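Local coordinates for protein putative monooxygenase Rv0793 (Mycobacterium tuberculosis, PDB 1Y0H) that is a putative homodimeric monooxygenase that might take part in antibiotic biosynthesis or scavenge reactive oxygen species, at residues V6-R11 and I63-H68; A24-M29 and L53-R58. All blocks are in the same frame, centred on the assembly; numbering follows the deposited sequence. Where two conformers were deposited one is given.

Contact 1: V6-R11 and I63-H68; sequences VAVIAR and IALDEH. With ACT (acetate ion), chain C.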
loop_
_atom_site.group_PDB
_atom_site.type_symbol
_atom_site.label_atom_id
_atom_site.label_comp_id
_atom_site.label_asym_id
_atom_site.label_seq_id
_atom_site.Cartn_x
_atom_site.Cartn_y
_atom_site.Cartn_z
ATOM N N VAL A 6 0.156 -11.474 5.164
ATOM C CA VAL A 6 0.271 -10.106 5.626
ATOM C C VAL A 6 0.794 -9.263 4.489
ATOM O O VAL A 6 1.362 -9.792 3.528
ATOM C CB VAL A 6 1.223 -9.957 6.877
ATOM C CG1 VAL A 6 0.690 -10.711 8.072
ATOM C CG2 VAL A 6 2.688 -10.358 6.559
ATOM N N ALA A 7 0.585 -7.954 4.602
ATOM C CA ALA A 7 1.210 -6.997 3.693
ATOM C C ALA A 7 1.952 -5.920 4.492
ATOM O O ALA A 7 1.740 -5.754 5.681
ATOM C CB ALA A 7 0.170 -6.370 2.744
ATOM N N VAL A 8 2.832 -5.184 3.823
ATOM C CA VAL A 8 3.558 -4.101 4.464
ATOM C C VAL A 8 3.604 -2.948 3.481
ATOM O O VAL A 8 3.822 -3.154 2.276
ATOM C CB VAL A 8 5.024 -4.504 4.804
ATOM C CG1 VAL A 8 5.766 -3.365 5.504
ATOM C CG2 VAL A 8 5.058 -5.759 5.660
ATOM N N ILE A 9 3.349 -1.745 3.988
ATOM C CA ILE A 9 3.625 -0.532 3.225
ATOM C C ILE A 9 4.807 0.129 3.905
ATOM O O ILE A 9 4.794 0.337 5.114
ATOM C CB ILE A 9 2.426 0.447 3.221
ATOM C CG1 ILE A 9 1.232 -0.180 2.523
ATOM C CG2 ILE A 9 2.803 1.788 2.523
ATOM C CD1 ILE A 9 -0.086 0.599 2.733
ATOM N N ALA A 10 5.823 0.475 3.121
ATOM C CA ALA A 10 6.973 1.206 3.655
ATOM C C ALA A 10 7.138 2.456 2.816
ATOM O O ALA A 10 7.270 2.372 1.584
ATOM C CB ALA A 10 8.230 0.358 3.597
ATOM N N ARG A 11 7.144 3.599 3.489
ATOM C CA ARG A 11 7.261 4.908 2.825
ATOM C C ARG A 11 8.590 5.552 3.168
ATOM O O ARG A 11 8.970 5.617 4.348
ATOM C CB ARG A 11 6.110 5.831 3.242
ATOM C CG ARG A 11 4.752 5.170 3.152
ATOM C CD ARG A 11 3.613 6.164 3.345
ATOM N NE ARG A 11 2.964 6.404 2.056
ATOM C CZ ARG A 11 1.702 6.102 1.763
ATOM N NH1 ARG A 11 1.252 6.343 0.547
ATOM N NH2 ARG A 11 0.877 5.584 2.671
ATOM N N ILE A 63 5.178 -15.276 9.577
ATOM C CA ILE A 63 6.447 -15.990 9.708
ATOM C C ILE A 63 7.386 -15.607 8.555
ATOM O O ILE A 63 8.561 -15.374 8.773
ATOM C CB ILE A 63 6.230 -17.513 9.747
ATOM C CG1 ILE A 63 5.521 -17.888 11.058
ATOM C CG2 ILE A 63 7.536 -18.277 9.619
ATOM C CD1 ILE A 63 4.654 -19.111 10.929
ATOM N N ALA A 64 6.833 -15.528 7.347
ATOM C CA ALA A 64 7.606 -15.154 6.156
ATOM C C ALA A 64 8.146 -13.734 6.249
ATOM O O ALA A 64 9.258 -13.469 5.793
ATOM C CB ALA A 64 6.764 -15.321 4.884
ATOM N N LEU A 65 7.350 -12.832 6.820
ATOM C CA LEU A 65 7.796 -11.448 7.059
ATOM C C LEU A 65 8.937 -11.445 8.072
ATOM O O LEU A 65 9.888 -10.698 7.932
ATOM C CB LEU A 65 6.637 -10.572 7.545
ATOM C CG LEU A 65 6.993 -9.149 7.964
ATOM C CD1 LEU A 65 7.633 -8.440 6.778
ATOM C CD2 LEU A 65 5.754 -8.410 8.454
ATOM N N ASP A 66 8.834 -12.276 9.105
ATOM C CA ASP A 66 9.904 -12.369 10.077
ATOM C C ASP A 66 11.177 -12.887 9.424
ATOM O O ASP A 66 12.263 -12.374 9.688
ATOM C CB ASP A 66 9.470 -13.240 11.255
ATOM C CG ASP A 66 8.325 -12.613 12.033
ATOM O OD1 ASP A 66 8.136 -11.383 11.917
ATOM O OD2 ASP A 66 7.603 -13.342 12.759
ATOM N N GLU A 67 11.040 -13.877 8.546
ATOM C CA GLU A 67 12.204 -14.390 7.797
ATOM C C GLU A 67 12.839 -13.285 6.947
ATOM O O GLU A 67 14.066 -13.163 6.881
ATOM C CB GLU A 67 11.806 -15.592 6.934
ATOM C CG GLU A 67 11.283 -16.800 7.703
ATOM C CD GLU A 67 12.379 -17.685 8.292
ATOM O OE1 GLU A 67 12.047 -18.813 8.719
ATOM O OE2 GLU A 67 13.563 -17.275 8.329
ATOM N N HIS A 68 12.001 -12.460 6.326
ATOM C CA HIS A 68 12.475 -11.359 5.487
ATOM C C HIS A 68 13.315 -10.388 6.313
ATOM O O HIS A 68 14.381 -9.949 5.886
ATOM C CB HIS A 68 11.270 -10.641 4.869
ATOM C CG HIS A 68 11.615 -9.370 4.159
ATOM N ND1 HIS A 68 12.439 -9.334 3.055
ATOM C CD2 HIS A 68 11.237 -8.090 4.390
ATOM C CE1 HIS A 68 12.552 -8.084 2.635
ATOM N NE2 HIS A 68 11.833 -7.311 3.427
HETATM C C ACT C . 11.746 -3.546 3.139
HETATM O O ACT C . 11.829 -4.685 2.634
HETATM O OXT ACT C . 10.818 -3.351 3.964
HETATM C CH3 ACT C . 12.714 -2.472 2.757
#

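Contact 2: A24-M29 and L53-R58; sequences ALLDAM and LVLFER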
loop_
_atom_site.group_PDB
_atom_site.type_symbol
_atom_site.label_atom_id
_atom_site.label_comp_id
_atom_site.label_asym_id
_atom_site.label_seq_id
_atom_site.Cartn_x
_atom_site.Cartn_y
_atom_site.Cartn_z
ATOM N N ALA A 24 18.762 3.157 -5.545
ATOM C CA ALA A 24 19.723 2.053 -5.698
ATOM C C ALA A 24 19.670 1.061 -4.537
ATOM O O ALA A 24 19.749 -0.154 -4.742
ATOM C CB ALA A 24 21.116 2.600 -5.867
ATOM N N LEU A 25 19.531 1.591 -3.322
ATOM C CA LEU A 25 19.423 0.769 -2.120
ATOM C C LEU A 25 18.174 -0.105 -2.171
ATOM O O LEU A 25 18.226 -1.312 -1.888
ATOM C CB LEU A 25 19.411 1.653 -0.872
ATOM C CG LEU A 25 19.542 0.899 0.446
ATOM C CD1 LEU A 25 20.972 0.405 0.645
ATOM C CD2 LEU A 25 19.143 1.820 1.587
ATOM N N LEU A 26 17.050 0.507 -2.531
ATOM C CA LEU A 26 15.805 -0.240 -2.616
ATOM C C LEU A 26 15.810 -1.202 -3.806
ATOM O O LEU A 26 15.321 -2.322 -3.691
ATOM C CB LEU A 26 14.608 0.716 -2.638
ATOM C CG LEU A 26 14.465 1.633 -1.413
ATOM C CD1 LEU A 26 13.199 2.461 -1.534
ATOM C CD2 LEU A 26 14.473 0.859 -0.101
ATOM N N ASP A 27 16.403 -0.793 -4.928
ATOM C CA ASP A 27 16.508 -1.668 -6.099
ATOM C C ASP A 27 17.167 -2.991 -5.756
ATOM O O ASP A 27 16.729 -4.046 -6.226
ATOM C CB ASP A 27 17.327 -1.013 -7.221
ATOM C CG ASP A 27 16.540 0.019 -8.028
ATOM O OD1 ASP A 27 15.295 0.055 -7.980
ATOM O OD2 ASP A 27 17.197 0.816 -8.752
ATOM N N ALA A 28 18.217 -2.935 -4.943
ATOM C CA ALA A 28 19.006 -4.115 -4.595
ATOM C C ALA A 28 18.231 -5.119 -3.740
ATOM O O ALA A 28 18.635 -6.269 -3.608
ATOM C CB ALA A 28 20.288 -3.704 -3.896
ATOM N N MET A 29 17.124 -4.666 -3.164
ATOM C CA MET A 29 16.273 -5.516 -2.327
ATOM C C MET A 29 15.327 -6.356 -3.165
ATOM O O MET A 29 14.830 -7.378 -2.703
ATOM C CB MET A 29 15.442 -4.653 -1.384
ATOM C CG MET A 29 16.249 -4.037 -0.232
ATOM S SD MET A 29 16.785 -5.264 0.980
ATOM C CE MET A 29 15.228 -5.659 1.773
ATOM N N LEU A 53 9.241 7.525 -1.986
ATOM C CA LEU A 53 9.263 6.226 -2.623
ATOM C C LEU A 53 8.484 5.285 -1.705
ATOM O O LEU A 53 8.514 5.430 -0.482
ATOM C CB LEU A 53 10.697 5.736 -2.857
ATOM C CG LEU A 53 11.604 6.597 -3.752
ATOM C CD1 LEU A 53 12.864 5.818 -4.070
ATOM C CD2 LEU A 53 10.890 7.013 -5.042
ATOM N N VAL A 54 7.742 4.360 -2.298
ATOM C CA VAL A 54 6.847 3.499 -1.523
ATOM C C VAL A 54 7.030 2.059 -1.962
ATOM O O VAL A 54 7.017 1.776 -3.168
ATOM C CB VAL A 54 5.372 3.919 -1.717
ATOM C CG1 VAL A 54 4.432 2.985 -0.940
ATOM C CG2 VAL A 54 5.171 5.403 -1.304
ATOM N N LEU A 55 7.234 1.170 -0.989
ATOM C CA LEU A 55 7.211 -0.274 -1.255
ATOM C C LEU A 55 5.887 -0.820 -0.796
ATOM O O LEU A 55 5.425 -0.500 0.301
ATOM C CB LEU A 55 8.338 -1.014 -0.508
ATOM C CG LEU A 55 9.730 -0.939 -1.128
ATOM C CD1 LEU A 55 10.721 -1.392 -0.069
ATOM C CD2 LEU A 55 9.858 -1.810 -2.383
ATOM N N PHE A 56 5.258 -1.622 -1.652
ATOM C CA PHE A 56 4.153 -2.449 -1.201
ATOM C C PHE A 56 4.617 -3.898 -1.248
ATOM O O PHE A 56 5.054 -4.376 -2.286
ATOM C CB PHE A 56 2.895 -2.244 -2.050
ATOM C CG PHE A 56 1.670 -2.829 -1.419
ATOM C CD1 PHE A 56 1.148 -4.036 -1.858
ATOM C CD2 PHE A 56 1.056 -2.183 -0.364
ATOM C CE1 PHE A 56 0.012 -4.588 -1.251
ATOM C CE2 PHE A 56 -0.081 -2.727 0.254
ATOM C CZ PHE A 56 -0.590 -3.940 -0.195
ATOM N N GLU A 57 4.507 -4.580 -0.112
ATOM C CA GLU A 57 5.036 -5.931 0.055
ATOM C C GLU A 57 3.932 -6.851 0.543
ATOM O O GLU A 57 3.121 -6.462 1.378
ATOM C CB GLU A 57 6.145 -5.928 1.110
ATOM C CG GLU A 57 7.085 -4.749 1.012
ATOM C CD GLU A 57 8.037 -4.621 2.183
ATOM O OE1 GLU A 57 8.299 -5.628 2.905
ATOM O OE2 GLU A 57 8.543 -3.488 2.364
ATOM N N ARG A 58 3.904 -8.066 0.003
ATOM C CA ARG A 58 2.945 -9.075 0.440
ATOM C C ARG A 58 3.686 -10.368 0.736
ATOM O O ARG A 58 4.472 -10.828 -0.087
ATOM C CB ARG A 58 1.929 -9.349 -0.671
ATOM C CG ARG A 58 0.915 -8.260 -0.952
ATOM C CD ARG A 58 0.025 -8.783 -2.089
ATOM N NE ARG A 58 -1.029 -7.867 -2.510
ATOM C CZ ARG A 58 -0.950 -7.067 -3.567
ATOM N NH1 ARG A 58 -1.969 -6.275 -3.866
ATOM N NH2 ARG A 58 0.147 -7.046 -4.316
#

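Contact 1: V6-R11 and I63-H68
Leu65 of helix 62-69 points at Val6 and Val8 of strand 6-12, packing the helix against one face of the antiparallel sheet in this ferredoxin-like, dimeric alpha+beta barrel family fold. The direct contact is wholly apolar. Val8 CG2 meets both leucine methyls, lying 3.9 Å from Leu65 CD1 and equally near CD2, so the fork of the leucine closes on a single branch of the valine. Val6 crosses the leucine at about a right angle; its CG2 sits 4.1 Å from Leu65 CB. With CG anti to the backbone N (chi1 174°), the branched end of the leucine extends away from the helix to both valines. Tyr59 of the neighbouring strand also touches Leu65.

A polar site lies at His68, one helical turn further on. The backbone bond from His68 N to Ala64 O spans 3.0 Å. The ring is held at both nitrogens, ND1 pairing with Glu36 and NE2 with a bound acetate, probably from the crystallisation liquor, while Tyr59 and Tyr74 meet the ring itself. The acetate, which is also bonded to Tyr42 OH, approaches at the ring edge: His68 NE2 donates to its O atom at 2.7 Å with an N-H...O angle of 160°.

Contact 2: A24-M29 and L53-R58
Leu26 of helix 19-35 reaches Leu53 and Leu55 of strand 53-59, a helix-on-sheet contact within the ferredoxin-like fold. Its two methyls divide the work: Leu26 CD1 lies 4.2 Å from Leu53 CD1, and Leu26 CD2 lies 4.4 Å from Leu55 CD1. Leu53 and Leu55 alternate with Val54 along the strand and point to the helix side, so the branched end of Leu26 bridges two successive inward positions. Phe12 and Tyr77 also touch Leu26, and all three leucines are buried. The separations of their methyls fit ordinary van der Waals packing.

Away from this apolar patch the helix turns to solvent. Ala24 and Ala28 are exposed, and Asp27 is partly so. Met29 points toward the strand, but its CB is still 5.9 Å from Leu55 CD1; the side chain packs instead on Tyr42, His73 and Tyr77.

The other face of the strand is occupied by the dimer interface, where Phe56 stacks on Phe56 of the second subunit and Arg58 forms a salt bridge with Asp43 of that subunit. Within the strand, the Arg58 guanidinium turns a face to the Phe56 ring edge, with Phe56 CE1 3.5 Å above the centre of the guanidinium plane.

Contacts 1 and 2 place different helices on the same side of one sheet, their centres about 12 Å apart. Strands 6-12 and 53-59 are antiparallel neighbours, joined by Val8 N to Glu57 O and Ala10 O to Leu55 N, each 2.8 Å and probably a hydrogen bond. Contact 2 is nested in the chain loop closed by contact 1. The two also meet at the acetate bound to His68: its methyl carbon CH3 is 3.6 Å from Leu55 CD1, and its OXT is 2.8 Å from Glu57 OE2, close enough that a shared proton is possible. Met29 CE approaches His68 CE1 to 3.7 Å. The acetate may mark a pocket between sheet and helices, without established catalytic role.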